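Local coordinates for protein CbsA (Xanthomonas oryzae pv. oryzae, PDB 5XYH) that probably hydrolyses 1,4-beta-glucosidic bonds at the ends of cellulose chains to release cellobiose, as a plant cell-wall degrading exoglucanase, at residues Ile124-Ala132 / Tyr177-Val188; Ile194-Trp202 / Tyr263-Tyr274. One frame throughout, in Å; residues are numbered along the deposited sequence. Where two conformers were deposited one is given.

Both contacts belong to one glycosyl hydrolase family 6 fold and lie toward opposite ends of strand 188-193. Contact 1 runs up to the start of that strand, where helix 113-131 lies beside helix 170-183 on the outside of the parallel sheet. It is mostly aliphatic and buried, with one acidic group tied to a tyrosine and a lysine at its polar border. Contact 2 follows the strand: the loop 194-202 is pinned to a second loop and the start of helix 271-284, and is only partly buried. Backbone carbonyls, aromatic rings and waters do the work there. The centres are 31 Å apart and the two contacts do not touch.

Contact 1: residues Ile124-Ala132 / Tyr177-Val188; sequences IDVIASTLA and YALDKLHAIPNV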
loop_
_atom_site.group_PDB
_atom_site.type_symbol
_atom_site.label_atom_id
_atom_site.label_comp_id
_atom_site.label_asym_id
_atom_site.label_seq_id
_atom_site.Cartn_x
_atom_site.Cartn_y
_atom_site.Cartn_z
ATOM N N ILE A 124 16.658 -8.541 -6.165
ATOM C CA ILE A 124 17.127 -8.020 -4.873
ATOM C C ILE A 124 18.605 -7.622 -4.936
ATOM O O ILE A 124 18.993 -6.546 -4.458
ATOM C CB ILE A 124 16.884 -9.039 -3.745
ATOM C CG1 ILE A 124 15.378 -9.261 -3.484
ATOM C CG2 ILE A 124 17.558 -8.549 -2.476
ATOM C CD1 ILE A 124 14.603 -7.998 -3.122
ATOM N N ASP A 125 19.459 -8.491 -5.493
ATOM C CA ASP A 125 20.890 -8.179 -5.519
ATOM C C ASP A 125 21.170 -6.891 -6.300
ATOM O O ASP A 125 21.990 -6.066 -5.875
ATOM C CB ASP A 125 21.682 -9.351 -6.104
ATOM C CG ASP A 125 21.893 -10.498 -5.100
ATOM O OD1 ASP A 125 21.468 -10.393 -3.928
ATOM O OD2 ASP A 125 22.473 -11.526 -5.502
ATOM N N VAL A 126 20.483 -6.694 -7.432
ATOM C CA VAL A 126 20.705 -5.510 -8.259
ATOM C C VAL A 126 20.225 -4.259 -7.536
ATOM O O VAL A 126 20.911 -3.227 -7.531
ATOM C CB VAL A 126 20.021 -5.678 -9.629
ATOM C CG1 VAL A 126 20.052 -4.382 -10.417
ATOM C CG2 VAL A 126 20.699 -6.800 -10.430
ATOM N N ILE A 127 19.052 -4.332 -6.894
ATOM C CA ILE A 127 18.567 -3.206 -6.092
ATOM C C ILE A 127 19.540 -2.888 -4.966
ATOM O O ILE A 127 19.895 -1.723 -4.738
ATOM C CB ILE A 127 17.165 -3.504 -5.535
ATOM C CG1 ILE A 127 16.168 -3.640 -6.691
ATOM C CG2 ILE A 127 16.735 -2.405 -4.562
ATOM C CD1 ILE A 127 14.861 -4.196 -6.286
ATOM N N ALA A 128 19.962 -3.918 -4.228
ATOM C CA ALA A 128 20.839 -3.698 -3.081
ATOM C C ALA A 128 22.179 -3.092 -3.496
ATOM O O ALA A 128 22.688 -2.177 -2.832
ATOM C CB ALA A 128 21.051 -5.011 -2.333
ATOM N N SER A 129 22.770 -3.577 -4.591
ATOM C CA SER A 129 24.053 -3.010 -5.004
ATOM C C SER A 129 23.886 -1.592 -5.524
ATOM O O SER A 129 24.761 -0.747 -5.311
ATOM C CB SER A 129 24.724 -3.889 -6.052
ATOM O OG SER A 129 23.953 -3.923 -7.237
ATOM N N THR A 130 22.759 -1.298 -6.171
ATOM C CA THR A 130 22.477 0.081 -6.553
ATOM C C THR A 130 22.345 0.978 -5.327
ATOM O O THR A 130 22.933 2.065 -5.275
ATOM C CB THR A 130 21.211 0.129 -7.408
ATOM O OG1 THR A 130 21.408 -0.707 -8.554
ATOM C CG2 THR A 130 20.915 1.561 -7.851
ATOM N N LEU A 131 21.579 0.546 -4.324
ATOM C CA LEU A 131 21.391 1.407 -3.161
ATOM C C LEU A 131 22.678 1.568 -2.356
ATOM O O LEU A 131 22.867 2.598 -1.697
ATOM C CB LEU A 131 20.268 0.875 -2.263
ATOM C CG LEU A 131 18.866 0.776 -2.860
ATOM C CD1 LEU A 131 17.897 0.138 -1.877
ATOM C CD2 LEU A 131 18.362 2.150 -3.296
ATOM N N ALA A 132 23.577 0.580 -2.394
ATOM C CA ALA A 132 24.779 0.667 -1.565
ATOM C C ALA A 132 25.830 1.621 -2.129
ATOM O O ALA A 132 26.855 1.845 -1.473
ATOM C CB ALA A 132 25.392 -0.727 -1.383
ATOM N N TYR A 177 15.435 -12.941 2.444
ATOM C CA TYR A 177 16.551 -12.496 1.615
ATOM C C TYR A 177 16.474 -10.996 1.355
ATOM O O TYR A 177 17.490 -10.288 1.425
ATOM C CB TYR A 177 16.554 -13.278 0.298
ATOM C CG TYR A 177 17.807 -13.110 -0.527
ATOM C CD1 TYR A 177 18.901 -13.941 -0.332
ATOM C CD2 TYR A 177 17.894 -12.126 -1.500
ATOM C CE1 TYR A 177 20.049 -13.793 -1.069
ATOM C CE2 TYR A 177 19.046 -11.971 -2.254
ATOM C CZ TYR A 177 20.121 -12.809 -2.034
ATOM O OH TYR A 177 21.269 -12.675 -2.788
ATOM N N ALA A 178 15.276 -10.494 1.040
ATOM C CA ALA A 178 15.101 -9.059 0.856
ATOM C C ALA A 178 15.537 -8.300 2.096
ATOM O O ALA A 178 16.310 -7.340 2.005
ATOM C CB ALA A 178 13.645 -8.738 0.511
ATOM N N LEU A 179 15.070 -8.727 3.271
ATOM C CA LEU A 179 15.423 -8.005 4.491
ATOM C C LEU A 179 16.922 -8.067 4.754
ATOM O O LEU A 179 17.534 -7.047 5.090
ATOM C CB LEU A 179 14.643 -8.536 5.696
ATOM C CG LEU A 179 13.143 -8.198 5.724
ATOM C CD1 LEU A 179 12.498 -8.903 6.898
ATOM C CD2 LEU A 179 12.866 -6.699 5.768
ATOM N N ASP A 180 17.533 -9.241 4.568
ATOM C CA ASP A 180 18.971 -9.378 4.814
ATOM C C ASP A 180 19.772 -8.421 3.939
ATOM O O ASP A 180 20.634 -7.679 4.428
ATOM C CB ASP A 180 19.422 -10.821 4.567
ATOM C CG ASP A 180 19.254 -11.712 5.783
ATOM O OD1 ASP A 180 19.118 -11.174 6.903
ATOM O OD2 ASP A 180 19.264 -12.957 5.622
ATOM N N LYS A 181 19.483 -8.407 2.635
ATOM C CA LYS A 181 20.320 -7.644 1.715
ATOM C C LYS A 181 20.052 -6.151 1.818
ATOM O O LYS A 181 20.968 -5.347 1.633
ATOM C CB LYS A 181 20.100 -8.135 0.282
ATOM C CG LYS A 181 20.474 -9.597 0.080
ATOM C CD LYS A 181 21.972 -9.762 -0.062
ATOM C CE LYS A 181 22.461 -8.960 -1.270
ATOM N NZ LYS A 181 23.845 -9.312 -1.705
ATOM N N LEU A 182 18.816 -5.766 2.124
ATOM C CA LEU A 182 18.476 -4.353 2.186
ATOM C C LEU A 182 18.826 -3.756 3.545
ATOM O O LEU A 182 19.329 -2.629 3.611
ATOM C CB LEU A 182 16.996 -4.166 1.856
ATOM C CG LEU A 182 16.646 -4.572 0.417
ATOM C CD1 LEU A 182 15.136 -4.676 0.243
ATOM C CD2 LEU A 182 17.219 -3.596 -0.587
ATOM N N HIS A 183 18.599 -4.502 4.634
ATOM C CA HIS A 183 18.984 -3.993 5.947
ATOM C C HIS A 183 20.492 -3.815 6.081
ATOM O O HIS A 183 20.937 -3.001 6.893
ATOM C CB HIS A 183 18.480 -4.912 7.068
ATOM C CG HIS A 183 18.885 -4.456 8.440
ATOM N ND1 HIS A 183 18.462 -3.261 8.982
ATOM C CD2 HIS A 183 19.706 -5.015 9.364
ATOM C CE1 HIS A 183 18.989 -3.109 10.186
ATOM N NE2 HIS A 183 19.746 -4.161 10.442
ATOM N N ALA A 184 21.287 -4.544 5.298
ATOM C CA ALA A 184 22.738 -4.428 5.377
ATOM C C ALA A 184 23.237 -3.040 4.982
ATOM O O ALA A 184 24.365 -2.671 5.326
ATOM C CB ALA A 184 23.385 -5.484 4.478
ATOM N N ILE A 185 22.440 -2.271 4.253
ATOM C CA ILE A 185 22.810 -0.918 3.846
ATOM C C ILE A 185 22.305 0.045 4.919
ATOM O O ILE A 185 21.080 0.086 5.176
ATOM C CB ILE A 185 22.223 -0.592 2.468
ATOM C CG1 ILE A 185 22.517 -1.758 1.525
ATOM C CG2 ILE A 185 22.808 0.695 1.913
ATOM C CD1 ILE A 185 21.730 -1.737 0.242
ATOM N N PRO A 186 23.190 0.807 5.581
ATOM C CA PRO A 186 22.790 1.474 6.836
ATOM C C PRO A 186 21.814 2.618 6.648
ATOM O O PRO A 186 21.130 2.988 7.612
ATOM C CB PRO A 186 24.126 1.970 7.418
ATOM C CG PRO A 186 25.031 2.097 6.215
ATOM C CD PRO A 186 24.618 1.000 5.272
ATOM N N ASN A 187 21.728 3.203 5.455
ATOM C CA ASN A 187 20.760 4.263 5.210
ATOM C C ASN A 187 19.487 3.741 4.538
ATOM O O ASN A 187 18.739 4.521 3.936
ATOM C CB ASN A 187 21.399 5.382 4.380
ATOM C CG ASN A 187 21.994 4.877 3.088
ATOM O OD1 ASN A 187 22.569 3.788 3.038
ATOM N ND2 ASN A 187 21.862 5.665 2.029
ATOM N N VAL A 188 19.225 2.439 4.641
ATOM C CA VAL A 188 18.013 1.825 4.107
ATOM C C VAL A 188 17.114 1.424 5.270
ATOM O O VAL A 188 17.577 0.806 6.239
ATOM C CB VAL A 188 18.349 0.619 3.214
ATOM C CG1 VAL A 188 17.092 -0.155 2.858
ATOM C CG2 VAL A 188 19.074 1.095 1.938
HETATM O O HOH W 1 24.054 -6.875 -4.081
#
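I124 and Y177 pass each other in opposite directions where two nearly parallel helices pack, the axes of segments 124-131 and 177-183 approaching to 9.4 Å. CG2 of I124 touches Y177 CD2 at 3.7 Å, while its other branch ends with CD1 on the methyl of A178. The small side chain of A128 brings the backbones close, its CA 5.8 Å from that of L182. Toward the C-terminal end the packing is mostly aliphatic. I185 CG1 stands anti to the carbonyl carbon (chi1 -48°) and the chain then runs extended, putting CD1 among A128, L131 and A132, where it also presses on A128 O (3.2 Å). L131 CD1 touches both L182 CD2 and V188 CG2, and L131, L182 and V188 also rest on strand 140-145.

The polar border is looser and partly exposed. Here the OH of Y177 donates to D125 OD1 over 2.6 Å, meeting it on the syn side, 17° out of the carboxylate plane; ring and carboxylate are turned 41° apart. K181 bends at chi2 and chi3, laying CG over one face of the Y177 ring, toward its rim, and bringing NZ to the same oxygen in a long salt bridge (NZ to OD1 3.4 Å). A water bonded to D125 O links weakly to NZ. The lysine probably stabilises the negative charge of D125.

A type I turn from I185 to V188 leads into strand 188-193, parallel to strand 140-145. Neighbouring helices packed over adjacent parallel strands are characteristic of the distorted alpha/beta barrel of family 6 glycoside hydrolases.

Contact 2: residues Ile194-Trp202 / Tyr263-Tyr274; sequences IGHSGWLAW and YQWNSVFDESTY
Y274 holds CG anti to its backbone nitrogen (chi1 -175°), which sends the ring into the curve of the 194-202 loop, and N266 does likewise (chi1 180°), carrying its amide over one face of the W199 ring. The Y274 OH donates to I194 O at 2.7 Å, nearly along the carbonyl axis, and also accepts from a water bonded to L200 N and, weakly, to G198 N. G198 lies over one face of this ring, with CA 3.5 Å from CE1 and packed against V268 CB.

N266 uses both ends of its amide. ND2, over the centre of W199, donates to S197 O at 3.0 Å, from above the carbonyl plane, while OD1 accepts from V268 N in an Asx turn and from a second water that also binds G198 O. CB makes a CH-pi contact with the six-membered ring of W199, 4.0 Å from its centroid. Farther out, W202 NE1 donates a hydrogen bond to W265 O (2.9 Å), from above the carbonyl plane.

E271 OE2 sits 2.7 Å from H196 O, close enough that the acid group probably holds a proton; its OE1 bonds to T232, and H196 ND1 to T238. S197 OG accepts from W199 N, forming an ST turn, and D270 N-caps helix 271-284 by accepting from T273 N. Loops anchored this way past the C-terminal end of a parallel strand, here strand 188-193, are typical of the side of an alpha/beta barrel where family 6 enzymes form their substrate cleft.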
loop_
_atom_site.group_PDB
_atom_site.type_symbol
_atom_site.label_atom_id
_atom_site.label_comp_id
_atom_site.label_asym_id
_atom_site.label_seq_id
_atom_site.Cartn_x
_atom_site.Cartn_y
_atom_site.Cartn_z
ATOM N N ILE A 194 1.686 -5.164 5.883
ATOM C CA ILE A 194 0.877 -6.087 6.678
ATOM C C ILE A 194 -0.611 -5.845 6.417
ATOM O O ILE A 194 -1.434 -5.815 7.341
ATOM C CB ILE A 194 1.277 -6.001 8.175
ATOM C CG1 ILE A 194 0.726 -7.180 8.993
ATOM C CG2 ILE A 194 0.941 -4.640 8.806
ATOM C CD1 ILE A 194 1.431 -7.333 10.328
ATOM N N GLY A 195 -0.964 -5.689 5.134
ATOM C CA GLY A 195 -2.358 -5.655 4.727
ATOM C C GLY A 195 -3.100 -4.437 5.260
ATOM O O GLY A 195 -2.509 -3.394 5.547
ATOM N N HIS A 196 -4.426 -4.577 5.410
ATOM C CA HIS A 196 -5.247 -3.406 5.718
ATOM C C HIS A 196 -6.603 -3.706 6.352
ATOM O O HIS A 196 -7.186 -2.838 7.004
ATOM C CB HIS A 196 -5.516 -2.628 4.436
ATOM C CG HIS A 196 -6.536 -3.290 3.567
ATOM N ND1 HIS A 196 -7.877 -2.964 3.613
ATOM C CD2 HIS A 196 -6.424 -4.304 2.676
ATOM C CE1 HIS A 196 -8.542 -3.727 2.760
ATOM N NE2 HIS A 196 -7.685 -4.549 2.183
ATOM N N SER A 197 -7.152 -4.896 6.102
ATOM C CA SER A 197 -8.567 -5.133 6.390
ATOM C C SER A 197 -8.837 -5.277 7.881
ATOM O O SER A 197 -9.956 -5.016 8.342
ATOM C CB SER A 197 -9.033 -6.394 5.683
ATOM O OG SER A 197 -8.400 -7.514 6.273
ATOM N N GLY A 198 -7.848 -5.724 8.638
ATOM C CA GLY A 198 -8.069 -6.154 9.997
ATOM C C GLY A 198 -8.332 -7.636 10.151
ATOM O O GLY A 198 -8.378 -8.116 11.285
ATOM N N TRP A 199 -8.527 -8.380 9.050
ATOM C CA TRP A 199 -8.807 -9.808 9.184
ATOM C C TRP A 199 -7.604 -10.582 9.710
ATOM O O TRP A 199 -7.781 -11.662 10.298
ATOM C CB TRP A 199 -9.262 -10.401 7.851
ATOM C CG TRP A 199 -10.669 -10.018 7.443
ATOM C CD1 TRP A 199 -11.032 -9.327 6.324
ATOM C CD2 TRP A 199 -11.887 -10.320 8.142
ATOM N NE1 TRP A 199 -12.398 -9.175 6.282
ATOM C CE2 TRP A 199 -12.947 -9.777 7.388
ATOM C CE3 TRP A 199 -12.184 -11.000 9.337
ATOM C CZ2 TRP A 199 -14.283 -9.890 7.784
ATOM C CZ3 TRP A 199 -13.526 -11.107 9.736
ATOM C CH2 TRP A 199 -14.551 -10.556 8.958
ATOM N N LEU A 200 -6.393 -10.047 9.522
ATOM C CA LEU A 200 -5.197 -10.645 10.113
ATOM C C LEU A 200 -5.261 -10.680 11.634
ATOM O O LEU A 200 -4.637 -11.547 12.258
ATOM C CB LEU A 200 -3.956 -9.867 9.687
ATOM C CG LEU A 200 -3.294 -10.257 8.386
ATOM C CD1 LEU A 200 -1.963 -9.483 8.291
ATOM C CD2 LEU A 200 -3.084 -11.757 8.390
ATOM N N ALA A 201 -5.976 -9.737 12.244
ATOM C CA ALA A 201 -6.062 -9.634 13.695
ATOM C C ALA A 201 -7.278 -10.356 14.278
ATOM O O ALA A 201 -7.463 -10.365 15.503
ATOM C CB ALA A 201 -6.082 -8.152 14.103
ATOM N N TRP A 202 -8.092 -10.982 13.440
ATOM C CA TRP A 202 -9.395 -11.477 13.847
ATOM C C TRP A 202 -9.282 -12.898 14.395
ATOM O O TRP A 202 -8.769 -13.796 13.716
ATOM C CB TRP A 202 -10.342 -11.430 12.654
ATOM C CG TRP A 202 -11.785 -11.601 12.957
ATOM C CD1 TRP A 202 -12.646 -10.661 13.462
ATOM C CD2 TRP A 202 -12.567 -12.781 12.732
ATOM N NE1 TRP A 202 -13.911 -11.194 13.573
ATOM C CE2 TRP A 202 -13.887 -12.494 13.133
ATOM C CE3 TRP A 202 -12.273 -14.057 12.242
ATOM C CZ2 TRP A 202 -14.912 -13.435 13.053
ATOM C CZ3 TRP A 202 -13.295 -14.992 12.169
ATOM C CH2 TRP A 202 -14.596 -14.672 12.565
ATOM N N TYR A 263 -19.301 -4.705 8.002
ATOM C CA TYR A 263 -18.118 -5.121 8.746
ATOM C C TYR A 263 -18.069 -6.620 9.011
ATOM O O TYR A 263 -16.976 -7.146 9.243
ATOM C CB TYR A 263 -18.000 -4.337 10.070
ATOM C CG TYR A 263 -17.698 -2.869 9.854
ATOM C CD1 TYR A 263 -16.520 -2.463 9.224
ATOM C CD2 TYR A 263 -18.602 -1.893 10.237
ATOM C CE1 TYR A 263 -16.254 -1.121 8.995
ATOM C CE2 TYR A 263 -18.345 -0.541 10.009
ATOM C CZ TYR A 263 -17.169 -0.159 9.395
ATOM O OH TYR A 263 -16.910 1.190 9.174
ATOM N N GLN A 264 -19.204 -7.320 8.946
ATOM C CA GLN A 264 -19.256 -8.782 9.041
ATOM C C GLN A 264 -18.505 -9.306 10.261
ATOM O O GLN A 264 -17.706 -10.237 10.156
ATOM C CB GLN A 264 -18.678 -9.484 7.811
ATOM C CG GLN A 264 -18.958 -9.000 6.430
ATOM C CD GLN A 264 -18.326 -9.977 5.443
ATOM O OE1 GLN A 264 -17.242 -9.717 4.882
ATOM N NE2 GLN A 264 -18.958 -11.149 5.291
ATOM N N TRP A 265 -18.731 -8.685 11.409
ATOM C CA TRP A 265 -18.173 -9.106 12.690
ATOM C C TRP A 265 -16.700 -8.736 12.843
ATOM O O TRP A 265 -16.015 -9.269 13.729
ATOM C CB TRP A 265 -18.356 -10.612 12.929
ATOM C CG TRP A 265 -19.781 -11.072 13.011
ATOM C CD1 TRP A 265 -20.866 -10.559 12.354
ATOM C CD2 TRP A 265 -20.265 -12.172 13.781
ATOM N NE1 TRP A 265 -22.001 -11.265 12.682
ATOM C CE2 TRP A 265 -21.656 -12.259 13.562
ATOM C CE3 TRP A 265 -19.654 -13.096 14.639
ATOM C CZ2 TRP A 265 -22.449 -13.236 14.173
ATOM C CZ3 TRP A 265 -20.447 -14.069 15.249
ATOM C CH2 TRP A 265 -21.830 -14.125 15.010
ATOM N N ASN A 266 -16.188 -7.829 12.018
ATOM C CA ASN A 266 -14.819 -7.336 12.123
ATOM C C ASN A 266 -14.835 -6.005 12.868
ATOM O O ASN A 266 -15.355 -5.011 12.353
ATOM C CB ASN A 266 -14.227 -7.184 10.724
ATOM C CG ASN A 266 -12.799 -6.672 10.727
ATOM O OD1 ASN A 266 -12.234 -6.319 11.769
ATOM N ND2 ASN A 266 -12.219 -6.596 9.535
ATOM N N SER A 267 -14.232 -5.970 14.063
ATOM C CA SER A 267 -14.261 -4.765 14.885
ATOM C C SER A 267 -13.223 -3.713 14.500
ATOM O O SER A 267 -13.125 -2.694 15.193
ATOM C CB SER A 267 -14.067 -5.125 16.362
ATOM O OG SER A 267 -15.148 -5.913 16.802
ATOM N N VAL A 268 -12.446 -3.921 13.444
ATOM C CA VAL A 268 -11.436 -2.958 13.014
ATOM C C VAL A 268 -11.996 -2.215 11.808
ATOM O O VAL A 268 -12.068 -2.770 10.708
ATOM C CB VAL A 268 -10.099 -3.646 12.704
ATOM C CG1 VAL A 268 -9.067 -2.624 12.274
ATOM C CG2 VAL A 268 -9.591 -4.386 13.956
ATOM N N PHE A 269 -12.384 -0.953 12.024
ATOM C CA PHE A 269 -13.099 -0.128 11.060
ATOM C C PHE A 269 -12.192 0.794 10.268
ATOM O O PHE A 269 -12.598 1.263 9.195
ATOM C CB PHE A 269 -14.136 0.761 11.766
ATOM C CG PHE A 269 -15.281 0.014 12.397
ATOM C CD1 PHE A 269 -15.382 -1.366 12.300
ATOM C CD2 PHE A 269 -16.263 0.713 13.091
ATOM C CE1 PHE A 269 -16.440 -2.036 12.895
ATOM C CE2 PHE A 269 -17.323 0.058 13.682
ATOM C CZ PHE A 269 -17.416 -1.322 13.584
ATOM N N ASP A 270 -10.997 1.093 10.778
ATOM C CA ASP A 270 -10.128 2.068 10.135
ATOM C C ASP A 270 -8.665 1.691 10.372
ATOM O O ASP A 270 -8.340 0.783 11.154
ATOM C CB ASP A 270 -10.440 3.499 10.614
ATOM C CG ASP A 270 -10.357 3.662 12.141
ATOM O OD1 ASP A 270 -9.371 3.210 12.759
ATOM O OD2 ASP A 270 -11.277 4.275 12.719
ATOM N N GLU A 271 -7.776 2.403 9.670
ATOM C CA GLU A 271 -6.357 2.063 9.706
ATOM C C GLU A 271 -5.687 2.499 11.001
ATOM O O GLU A 271 -4.702 1.879 11.420
ATOM C CB GLU A 271 -5.645 2.673 8.495
ATOM C CG GLU A 271 -6.135 2.034 7.171
ATOM C CD GLU A 271 -5.973 0.525 7.177
ATOM O OE1 GLU A 271 -4.814 0.048 7.123
ATOM O OE2 GLU A 271 -6.999 -0.190 7.226
ATOM N N SER A 272 -6.185 3.558 11.642
ATOM C CA SER A 272 -5.622 3.958 12.930
ATOM C C SER A 272 -5.840 2.872 13.974
ATOM O O SER A 272 -4.906 2.476 14.678
ATOM C CB SER A 272 -6.229 5.280 13.386
ATOM O OG SER A 272 -5.767 6.343 12.574
ATOM N N THR A 273 -7.072 2.367 14.080
ATOM C CA THR A 273 -7.337 1.262 14.995
ATOM C C THR A 273 -6.503 0.030 14.629
ATOM O O THR A 273 -5.920 -0.620 15.510
ATOM C CB THR A 273 -8.839 0.930 14.987
ATOM O OG1 THR A 273 -9.601 2.133 15.183
ATOM C CG2 THR A 273 -9.194 -0.084 16.074
ATOM N N TYR A 274 -6.400 -0.276 13.330
ATOM C CA TYR A 274 -5.649 -1.449 12.878
ATOM C C TYR A 274 -4.178 -1.368 13.298
ATOM O O TYR A 274 -3.616 -2.340 13.826
ATOM C CB TYR A 274 -5.779 -1.587 11.357
ATOM C CG TYR A 274 -5.150 -2.840 10.766
ATOM C CD1 TYR A 274 -5.330 -4.081 11.365
ATOM C CD2 TYR A 274 -4.380 -2.780 9.601
ATOM C CE1 TYR A 274 -4.749 -5.231 10.835
ATOM C CE2 TYR A 274 -3.806 -3.929 9.046
ATOM C CZ TYR A 274 -3.994 -5.149 9.672
ATOM O OH TYR A 274 -3.433 -6.279 9.151
HETATM O O HOH W 2 -5.798 -7.597 8.026
HETATM O O HOH W 3 -10.137 -7.963 13.240
#